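Local coordinates for putative lipoprotein (Bacteroides fragilis, PDB 3QNK) that probably binds glycans at the outer-membrane surface as a SusD-like lipoprotein, helping to deliver them to a partner transporter, at residues Gly35-Glu40 and Phe449-Phe454; Tyr261-Tyr266 and Tyr344-Pro349. One frame throughout, in Å; residues are numbered along the deposited sequence.

Contact 1: Gly35-Glu40 and Phe449-Phe454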
loop_
_atom_site.group_PDB
_atom_site.type_symbol
_atom_site.label_atom_id
_atom_site.label_comp_id
_atom_site.label_asym_id
_atom_site.label_seq_id
_atom_site.Cartn_x
_atom_site.Cartn_y
_atom_site.Cartn_z
ATOM N N GLY B 35 8.902 -11.824 2.288
ATOM C CA GLY B 35 10.321 -12.119 2.164
ATOM C C GLY B 35 11.080 -12.044 3.474
ATOM O O GLY B 35 12.084 -12.739 3.644
ATOM N N LEU B 36 10.569 -11.242 4.437
ATOM C CA LEU B 36 11.178 -11.004 5.737
ATOM C C LEU B 36 10.677 -11.956 6.830
ATOM O O LEU B 36 11.309 -12.031 7.912
ATOM C CB LEU B 36 10.960 -9.554 6.141
ATOM C CG LEU B 36 11.747 -8.593 5.275
ATOM C CD1 LEU B 36 11.010 -7.297 5.104
ATOM C CD2 LEU B 36 13.164 -8.399 5.805
ATOM N N GLN B 37 9.607 -12.730 6.528
ATOM C CA GLN B 37 9.008 -13.743 7.413
ATOM C C GLN B 37 8.827 -13.180 8.813
ATOM O O GLN B 37 9.361 -13.705 9.796
ATOM C CB GLN B 37 9.860 -15.015 7.417
ATOM C CG GLN B 37 9.750 -15.836 6.126
ATOM C CD GLN B 37 8.426 -16.537 6.039
ATOM O OE1 GLN B 37 8.116 -17.440 6.849
ATOM N NE2 GLN B 37 7.598 -16.074 5.094
ATOM N N LEU B 38 8.075 -12.076 8.887
ATOM C CA LEU B 38 7.886 -11.347 10.112
ATOM C C LEU B 38 7.104 -12.147 11.122
ATOM O O LEU B 38 7.521 -12.189 12.280
ATOM C CB LEU B 38 7.282 -9.974 9.849
ATOM C CG LEU B 38 8.224 -8.968 9.136
ATOM C CD1 LEU B 38 7.636 -7.595 9.163
ATOM C CD2 LEU B 38 9.627 -8.916 9.792
ATOM N N GLN B 39 6.073 -12.872 10.709
ATOM C CA GLN B 39 5.301 -13.753 11.608
ATOM C C GLN B 39 6.195 -14.822 12.273
ATOM O O GLN B 39 6.000 -15.088 13.458
ATOM C CB GLN B 39 4.136 -14.431 10.859
ATOM C CG GLN B 39 3.080 -13.450 10.372
ATOM C CD GLN B 39 2.309 -12.839 11.503
ATOM O OE1 GLN B 39 2.833 -12.089 12.353
ATOM N NE2 GLN B 39 1.038 -13.140 11.506
ATOM N N GLU B 40 7.181 -15.410 11.524
ATOM C CA GLU B 40 8.109 -16.404 12.073
ATOM C C GLU B 40 9.033 -15.761 13.115
ATOM O O GLU B 40 9.358 -16.392 14.122
ATOM C CB GLU B 40 8.940 -17.075 10.970
ATOM C CG GLU B 40 9.527 -18.413 11.393
ATOM C CD GLU B 40 8.637 -19.649 11.379
ATOM O OE1 GLU B 40 7.415 -19.541 11.107
ATOM O OE2 GLU B 40 9.184 -20.739 11.664
ATOM N N PHE B 449 10.237 -22.446 9.620
ATOM C CA PHE B 449 10.554 -21.411 8.607
ATOM C C PHE B 449 9.640 -21.489 7.416
ATOM O O PHE B 449 9.970 -20.961 6.348
ATOM C CB PHE B 449 12.043 -21.408 8.186
ATOM C CG PHE B 449 12.895 -21.402 9.423
ATOM C CD1 PHE B 449 12.828 -20.337 10.324
ATOM C CD2 PHE B 449 13.642 -22.529 9.781
ATOM C CE1 PHE B 449 13.538 -20.371 11.529
ATOM C CE2 PHE B 449 14.324 -22.574 10.995
ATOM C CZ PHE B 449 14.294 -21.482 11.848
ATOM N N GLU B 450 8.454 -22.077 7.612
ATOM C CA GLU B 450 7.458 -22.182 6.542
ATOM C C GLU B 450 6.199 -21.422 6.901
ATOM O O GLU B 450 5.131 -21.774 6.429
ATOM C CB GLU B 450 7.155 -23.633 6.216
ATOM C CG GLU B 450 8.239 -24.252 5.356
ATOM C CD GLU B 450 7.911 -25.676 4.977
ATOM O OE1 GLU B 450 7.304 -25.895 3.900
ATOM O OE2 GLU B 450 8.190 -26.568 5.809
ATOM N N GLU B 451 6.341 -20.360 7.713
ATOM C CA GLU B 451 5.280 -19.437 8.125
ATOM C C GLU B 451 4.096 -20.149 8.821
ATOM O O GLU B 451 2.940 -19.750 8.624
ATOM C CB GLU B 451 4.785 -18.587 6.920
ATOM C CG GLU B 451 4.523 -17.138 7.300
ATOM C CD GLU B 451 3.917 -16.200 6.264
ATOM O OE1 GLU B 451 4.312 -16.273 5.067
ATOM O OE2 GLU B 451 3.098 -15.339 6.679
ATOM N N GLN B 452 4.373 -21.148 9.685
ATOM C CA GLN B 452 3.278 -21.842 10.380
ATOM C C GLN B 452 3.333 -21.720 11.891
ATOM O O GLN B 452 2.296 -21.686 12.523
ATOM C CB GLN B 452 3.278 -23.331 10.011
ATOM C CG GLN B 452 2.672 -23.664 8.661
ATOM C CD GLN B 452 1.814 -24.889 8.733
ATOM O OE1 GLN B 452 0.941 -25.061 9.626
ATOM N NE2 GLN B 452 1.977 -25.708 7.723
ATOM N N ARG B 453 4.534 -21.663 12.474
ATOM C CA ARG B 453 4.750 -21.640 13.914
ATOM C C ARG B 453 3.896 -20.609 14.629
ATOM O O ARG B 453 3.329 -20.898 15.691
ATOM C CB ARG B 453 6.235 -21.401 14.235
ATOM C CG ARG B 453 6.601 -21.506 15.718
ATOM C CD ARG B 453 6.141 -22.819 16.283
ATOM N NE ARG B 453 6.485 -22.930 17.684
ATOM C CZ ARG B 453 6.244 -24.001 18.416
ATOM N NH1 ARG B 453 5.636 -25.055 17.883
ATOM N NH2 ARG B 453 6.623 -24.039 19.680
ATOM N N PHE B 454 3.805 -19.416 14.070
ATOM C CA PHE B 454 3.087 -18.333 14.697
ATOM C C PHE B 454 1.601 -18.717 14.839
ATOM O O PHE B 454 1.004 -18.473 15.880
ATOM C CB PHE B 454 3.305 -17.056 13.856
ATOM C CG PHE B 454 2.475 -15.880 14.276
ATOM C CD1 PHE B 454 1.115 -15.815 13.956
ATOM C CD2 PHE B 454 3.029 -14.861 15.028
ATOM C CE1 PHE B 454 0.340 -14.759 14.395
ATOM C CE2 PHE B 454 2.238 -13.836 15.526
ATOM C CZ PHE B 454 0.905 -13.788 15.208
#
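E40 packs its carboxylate against the backbone of F449 and E451, and Q39 lies over F454, in the tight part of this contact, whereas Q37 and E451 meet more loosely at its partly exposed side. The carboxylate of E40 tucks into the bend of the segment leading into helix 453-460. CG stands anti to the backbone N (chi1 -159°) and the chain then folds at chi2, which brings its end nearer to F449 than CB alone would come. F449 N donates to E40 OE2 at 2.9 Å, meeting it from well above the carboxylate plane; N45 ND2 also bonds this oxygen, so OE2 is held twice. The other oxygen, OE1, lies 3.7 Å from E451 N and 3.8 Å from R453 CB, just ahead of the first turn of helix 453-460, an end that would probably favour its negative charge. CG of E40 meanwhile rests 4.0 Å from F449 CD1. Here a loop following helix 17-29 packs against the end of the link after helix 432-446 and the first residues of helix 453-460, buried near the centre of the chain, in a SusD-family protein whose fold includes an alpha-alpha superhelix. Q39 lays its amide over one face of the F454 ring, the two planes 32° apart. Its NE2 sits toward the rim, 3.4 Å from F454 CE1, while Y455 OH and R42 NE bond the two ends of the amide. The Q39 carbonyl O backs onto F454 CB at 3.4 Å. On the looser side, Q37 NE2 reaches E451 OE1 through a long bond of 3.3 Å, arriving 53° out of the carboxylate plane, and its stronger partner is D34 O. Both residues touch W386. The nearest atom of the partly exposed E451 side chain is about 3 Å from a bound phosphate ion, probably from the crystallisation liquor.

Contact 2: Tyr261-Tyr266 and Tyr344-Pro349; sequences YINDKY and YLMDTP
M346, a selenomethionine, and D347 are the residues of 344-349 that grip the loop 261-266. M346 comes first: its CB lies 3.5 Å from the carbonyl O of Y261, and the chain, bent at both chi2 and chi3, curls across the N263-D264 bend. SE rests 4.1 Å from D264 CB. The terminal CE is set among polar groups, close to both N263 OD1 and D264 OD1, without forming a bond to either. The backbone of M346 takes part as well, its O lying 3.5 Å from Y261 CB while also accepting from K351 NZ. Two irregular loops are joined in this way far from the centre of the chain, one following helix 253-257 and the other lying between strands 339-340 and 360-361, both in the SusD-family part of the sequence. D347 follows with the polar link. Its CG is anti to the backbone N (chi1 -155°), turning OD1 to Y261 N, 2.9 Å away. The bond is almost straight at 175° and uses the anti lone pair, away from OD2. That second oxygen is engaged by R343 in a salt bridge and by S355 N, so the carboxylate is fixed from both ends. OD1 also lies 3.3 Å from Y261 CD2, the ring and carboxylate planes being 43° apart; the far end of the ring is anchored by a bond from Y261 OH to G352 O.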
loop_
_atom_site.group_PDB
_atom_site.type_symbol
_atom_site.label_atom_id
_atom_site.label_comp_id
_atom_site.label_asym_id
_atom_site.label_seq_id
_atom_site.Cartn_x
_atom_site.Cartn_y
_atom_site.Cartn_z
ATOM N N TYR B 261 28.050 -12.097 6.778
ATOM C CA TYR B 261 29.512 -12.083 6.716
ATOM C C TYR B 261 30.101 -13.398 6.286
ATOM O O TYR B 261 30.582 -14.212 7.074
ATOM C CB TYR B 261 30.080 -11.589 8.049
ATOM C CG TYR B 261 29.531 -10.217 8.354
ATOM C CD1 TYR B 261 30.004 -9.094 7.679
ATOM C CD2 TYR B 261 28.448 -10.056 9.213
ATOM C CE1 TYR B 261 29.474 -7.834 7.918
ATOM C CE2 TYR B 261 27.898 -8.799 9.453
ATOM C CZ TYR B 261 28.418 -7.687 8.808
ATOM O OH TYR B 261 27.900 -6.438 9.047
ATOM N N ILE B 262 30.109 -13.532 4.969
ATOM C CA ILE B 262 30.566 -14.648 4.143
ATOM C C ILE B 262 31.535 -13.982 3.131
ATOM O O ILE B 262 31.911 -14.564 2.115
ATOM C CB ILE B 262 29.203 -15.261 3.609
ATOM C CG1 ILE B 262 28.707 -16.437 4.434
ATOM C CG2 ILE B 262 28.937 -15.427 2.124
ATOM C CD1 ILE B 262 29.788 -17.416 5.033
ATOM N N ASN B 263 31.999 -12.757 3.501
ATOM C CA ASN B 263 32.839 -11.840 2.732
ATOM C C ASN B 263 34.353 -12.131 2.792
ATOM O O ASN B 263 35.150 -11.287 2.408
ATOM C CB ASN B 263 32.551 -10.377 3.134
ATOM C CG ASN B 263 32.690 -10.009 4.593
ATOM O OD1 ASN B 263 32.610 -10.837 5.505
ATOM N ND2 ASN B 263 32.845 -8.724 4.846
ATOM N N ASP B 264 34.744 -13.332 3.221
ATOM C CA ASP B 264 36.122 -13.824 3.161
ATOM C C ASP B 264 36.337 -14.428 1.751
ATOM O O ASP B 264 37.422 -14.326 1.194
ATOM C CB ASP B 264 36.394 -14.864 4.280
ATOM C CG ASP B 264 35.461 -16.076 4.299
ATOM O OD1 ASP B 264 34.208 -15.877 4.270
ATOM O OD2 ASP B 264 35.976 -17.223 4.400
ATOM N N LYS B 265 35.272 -15.026 1.179
ATOM C CA LYS B 265 35.200 -15.655 -0.139
ATOM C C LYS B 265 34.158 -14.949 -1.049
ATOM O O LYS B 265 34.383 -14.822 -2.259
ATOM C CB LYS B 265 34.825 -17.141 0.039
ATOM C CG LYS B 265 34.930 -17.978 -1.226
ATOM C CD LYS B 265 34.854 -19.464 -0.939
ATOM C CE LYS B 265 36.203 -20.132 -0.941
ATOM N NZ LYS B 265 36.089 -21.599 -1.154
ATOM N N TYR B 266 33.020 -14.499 -0.474
ATOM C CA TYR B 266 31.949 -13.933 -1.277
ATOM C C TYR B 266 31.680 -12.453 -1.004
ATOM O O TYR B 266 32.330 -11.627 -1.624
ATOM C CB TYR B 266 30.694 -14.796 -1.137
ATOM C CG TYR B 266 30.890 -16.138 -1.806
ATOM C CD1 TYR B 266 31.071 -16.232 -3.186
ATOM C CD2 TYR B 266 30.993 -17.304 -1.055
ATOM C CE1 TYR B 266 31.275 -17.461 -3.808
ATOM C CE2 TYR B 266 31.220 -18.540 -1.668
ATOM C CZ TYR B 266 31.365 -18.611 -3.047
ATOM O OH TYR B 266 31.560 -19.812 -3.677
ATOM N N TYR B 344 32.702 -16.893 15.192
ATOM C CA TYR B 344 33.718 -16.326 16.076
ATOM C C TYR B 344 34.299 -15.046 15.474
ATOM O O TYR B 344 34.297 -14.016 16.137
ATOM C CB TYR B 344 34.839 -17.345 16.395
ATOM C CG TYR B 344 35.965 -16.750 17.213
ATOM C CD1 TYR B 344 35.706 -16.051 18.388
ATOM C CD2 TYR B 344 37.291 -16.881 16.813
ATOM C CE1 TYR B 344 36.729 -15.474 19.129
ATOM C CE2 TYR B 344 38.327 -16.301 17.546
ATOM C CZ TYR B 344 38.042 -15.604 18.709
ATOM O OH TYR B 344 39.043 -15.061 19.484
ATOM N N LEU B 345 34.772 -15.097 14.227
ATOM C CA LEU B 345 35.411 -13.937 13.596
ATOM C C LEU B 345 34.572 -13.197 12.575
ATOM O O LEU B 345 34.756 -11.994 12.427
ATOM C CB LEU B 345 36.702 -14.363 12.879
ATOM C CG LEU B 345 37.825 -14.936 13.751
ATOM C CD1 LEU B 345 38.904 -15.567 12.905
ATOM C CD2 LEU B 345 38.420 -13.894 14.658
HETATM N N MSE B 346 33.732 -13.916 11.819
HETATM C CA MSE B 346 32.986 -13.397 10.687
HETATM C C MSE B 346 31.566 -12.918 11.044
HETATM O O MSE B 346 31.412 -11.737 11.304
HETATM C CB MSE B 346 32.949 -14.468 9.583
HETATM C CG MSE B 346 34.332 -14.820 9.002
HETATM SE SE MSE B 346 35.105 -13.388 7.935
HETATM C CE MSE B 346 33.889 -13.490 6.471
ATOM N N ASP B 347 30.526 -13.800 10.992
ATOM C CA ASP B 347 29.120 -13.452 11.251
ATOM C C ASP B 347 28.824 -13.508 12.731
ATOM O O ASP B 347 28.383 -14.531 13.277
ATOM C CB ASP B 347 28.168 -14.357 10.478
ATOM C CG ASP B 347 26.840 -13.697 10.228
ATOM O OD1 ASP B 347 26.752 -12.892 9.280
ATOM O OD2 ASP B 347 25.888 -13.982 10.979
ATOM N N THR B 348 29.002 -12.359 13.347
ATOM C CA THR B 348 28.954 -12.072 14.763
ATOM C C THR B 348 27.747 -11.196 15.125
ATOM O O THR B 348 27.388 -10.315 14.336
ATOM C CB THR B 348 30.306 -11.430 15.029
ATOM O OG1 THR B 348 31.221 -12.485 15.316
ATOM C CG2 THR B 348 30.306 -10.397 16.093
ATOM N N PRO B 349 27.128 -11.386 16.320
ATOM C CA PRO B 349 25.980 -10.526 16.702
ATOM C C PRO B 349 26.312 -9.021 16.794
ATOM O O PRO B 349 25.435 -8.165 16.608
ATOM C CB PRO B 349 25.585 -11.054 18.081
ATOM C CG PRO B 349 26.189 -12.396 18.186
ATOM C CD PRO B 349 27.447 -12.358 17.389
#

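Overall arrangement
From the N terminus, the chain leaves helix 17-29 and enters segment 35-40, the first half of contact 1. It then runs through 408 residues, including helices 76-93 and 101-126, before segment 449-454 closes this very long loop. Within that span contact 2 opens at 261-266, beyond helix 253-257, and closes after 77 mostly irregular residues at 344-349. The smaller loop is thus wholly contained in the larger, and the two do not cross. Contact 1 ties the N-terminal part to the C-terminal helices near the middle of the chain; contact 2 joins two peripheral loops. Their centres are 25 Å apart and their nearest atoms about 14 Å.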